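PDB 1SP3: cytochrome c, putative from Shewanella oneidensis, which carries eight c-type hemes and is an octaheme tetrathionate reductase, probably working as a respiratory oxidoreductase. Local coordinates for residues D413-K417 against D431-N435. Residues are numbered along the deposited sequence; the frame is centred on the assembly and turned at random.
With HEC (heme c), chain J.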
# COMPACT_ATOMS: atom_id res chain seq x y z
N ASP A 413 -0.51 -28.52 5.34
CA ASP A 413 -1.17 -27.34 4.81
C ASP A 413 -1.10 -27.25 3.33
O ASP A 413 -2.01 -26.70 2.71
CB ASP A 413 -0.60 -26.09 5.43
CG ASP A 413 -1.01 -25.96 6.87
OD1 ASP A 413 -2.23 -26.05 7.09
OD2 ASP A 413 -0.19 -25.89 7.84
N CYS A 414 -0.01 -27.77 2.76
CA CYS A 414 0.19 -27.80 1.31
C CYS A 414 0.06 -29.15 0.68
O CYS A 414 -0.47 -29.21 -0.41
CB CYS A 414 1.57 -27.26 0.94
SG CYS A 414 1.79 -25.54 1.59
N HIS A 415 0.58 -30.23 1.32
CA HIS A 415 0.64 -31.57 0.70
C HIS A 415 -0.56 -32.40 1.19
O HIS A 415 -1.30 -31.91 2.05
CB HIS A 415 2.00 -32.29 0.98
CG HIS A 415 3.20 -31.56 0.41
ND1 HIS A 415 3.44 -31.48 -0.94
CD2 HIS A 415 4.17 -30.83 1.00
CE1 HIS A 415 4.52 -30.75 -1.16
NE2 HIS A 415 5.00 -30.37 0.00
N ASN A 416 -0.75 -33.60 0.64
CA ASN A 416 -1.81 -34.53 1.12
C ASN A 416 -3.18 -33.85 1.00
O ASN A 416 -3.54 -33.34 -0.04
CB ASN A 416 -1.52 -34.96 2.58
CG ASN A 416 -0.26 -35.79 2.70
OD1 ASN A 416 0.17 -36.42 1.74
ND2 ASN A 416 0.39 -35.73 3.87
N LYS A 417 -3.91 -33.69 2.09
CA LYS A 417 -5.22 -33.06 1.88
C LYS A 417 -5.11 -31.53 1.90
O LYS A 417 -6.11 -30.85 1.73
CB LYS A 417 -6.22 -33.61 2.91
CG LYS A 417 -6.35 -35.17 2.82
CD LYS A 417 -6.65 -35.84 4.21
CE LYS A 417 -7.71 -37.03 4.06
NZ LYS A 417 -8.05 -37.86 5.31
N ASP A 431 0.52 -32.40 -6.79
CA ASP A 431 1.24 -32.29 -5.56
C ASP A 431 2.63 -32.95 -5.73
O ASP A 431 2.67 -34.15 -6.04
CB ASP A 431 0.49 -33.08 -4.50
CG ASP A 431 1.15 -32.97 -3.11
OD1 ASP A 431 2.34 -32.60 -3.02
OD2 ASP A 431 0.51 -33.19 -2.09
N PRO A 432 3.72 -32.17 -5.62
CA PRO A 432 5.09 -32.68 -5.83
C PRO A 432 5.48 -33.84 -4.93
O PRO A 432 6.43 -34.54 -5.30
CB PRO A 432 5.99 -31.49 -5.47
CG PRO A 432 5.16 -30.31 -5.35
CD PRO A 432 3.73 -30.72 -5.39
N MET A 433 4.81 -34.01 -3.80
CA MET A 433 5.05 -35.14 -2.93
C MET A 433 4.40 -36.45 -3.43
O MET A 433 4.92 -37.53 -3.16
CB MET A 433 4.50 -34.80 -1.56
CG MET A 433 4.93 -35.75 -0.49
SD MET A 433 3.85 -35.55 0.97
CE MET A 433 4.68 -34.45 1.71
N LYS A 434 3.26 -36.36 -4.12
CA LYS A 434 2.56 -37.54 -4.68
C LYS A 434 3.25 -37.92 -5.98
O LYS A 434 3.12 -39.06 -6.47
CB LYS A 434 1.06 -37.28 -4.97
CG LYS A 434 0.23 -36.75 -3.80
CD LYS A 434 -0.90 -37.67 -3.41
CE LYS A 434 -1.40 -37.45 -1.98
NZ LYS A 434 -0.34 -37.58 -0.94
N ASN A 435 4.04 -36.98 -6.50
CA ASN A 435 4.32 -36.96 -7.92
C ASN A 435 5.67 -36.43 -8.30
O ASN A 435 5.79 -35.27 -8.68
CB ASN A 435 3.29 -36.07 -8.56
CG ASN A 435 2.92 -36.55 -9.89
OD1 ASN A 435 1.83 -37.12 -10.05
ND2 ASN A 435 3.82 -36.35 -10.89
FE HEC J . 6.81 -29.51 0.45
CHA HEC J . 8.16 -30.26 -2.60
CHB HEC J . 7.67 -32.58 1.55
CHC HEC J . 6.09 -28.63 3.70
CHD HEC J . 5.25 -26.78 -0.66
NA HEC J . 7.79 -31.11 -0.38
C1A HEC J . 8.20 -31.25 -1.67
C2A HEC J . 8.64 -32.64 -1.88
C3A HEC J . 8.51 -33.28 -0.72
C4A HEC J . 7.97 -32.32 0.23
CMA HEC J . 8.80 -34.79 -0.41
CAA HEC J . 9.14 -33.16 -3.25
CBA HEC J . 10.57 -32.64 -3.44
CGA HEC J . 11.56 -33.28 -2.46
O1A HEC J . 11.93 -34.51 -2.63
O2A HEC J . 12.02 -32.51 -1.53
NB HEC J . 6.88 -30.43 2.31
C1B HEC J . 7.32 -31.70 2.51
C2B HEC J . 7.32 -31.95 3.90
C3B HEC J . 6.91 -30.83 4.51
C4B HEC J . 6.61 -29.88 3.50
CMB HEC J . 7.75 -33.32 4.59
CAB HEC J . 6.84 -30.59 6.03
CBB HEC J . 8.00 -30.50 6.76
NC HEC J . 5.83 -28.05 1.38
C1C HEC J . 5.57 -27.85 2.71
C2C HEC J . 4.76 -26.69 2.89
C3C HEC J . 4.51 -26.21 1.67
C4C HEC J . 5.18 -27.05 0.70
CMC HEC J . 4.26 -26.16 4.26
CAC HEC J . 3.70 -24.95 1.17
CBC HEC J . 3.83 -23.61 1.43
ND HEC J . 6.66 -28.67 -1.41
C1D HEC J . 6.09 -27.43 -1.58
C2D HEC J . 6.48 -26.98 -2.87
C3D HEC J . 7.37 -28.05 -3.43
C4D HEC J . 7.44 -29.07 -2.46
CMD HEC J . 6.12 -25.66 -3.56
CAD HEC J . 8.07 -28.06 -4.79
CBD HEC J . 9.54 -27.64 -4.55
CGD HEC J . 10.21 -27.67 -5.89
O1D HEC J . 9.68 -27.19 -6.92
O2D HEC J . 11.29 -28.22 -5.98
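The imidazole of H415 meets the carboxylate of D431 at its edge, the two planes 19° apart; the heme nitrogen ND and CG of P432 also lie at the edge, near the ring plane. The methyl CE of M433 comes in obliquely, 3.5 Å from CG of H415, and the ring of W423 meets the imidazole at a small tilt. ND1 of H415 donates to OD1 of D431 over 2.6 Å, on the syn side and almost straight at 165°. A chi1 of -177° swings the D431 carboxylate toward H415; OD1 also accepts the backbone N of M433 from above the carboxylate plane, closing an Asx turn, while OD2 takes the backbone N of N416 at 3.0 Å. Thus held, the carboxylate helps to set the rotation of the imidazole and would probably make it a more electron-rich ligand. An asparagine in place of D431 has no negative charge to set against ND1, and the imidazole would probably be less firmly oriented. NZ of K434 donates a hydrogen bond to OD1 of N416, and ND2 of N416 is hydrogen-bonded to OD1 of N412. With NE2 of H415 and H226 as axial iron ligands and C414 covalently bound, this is a bis-histidine c-type heme site with a second-shell carboxylate.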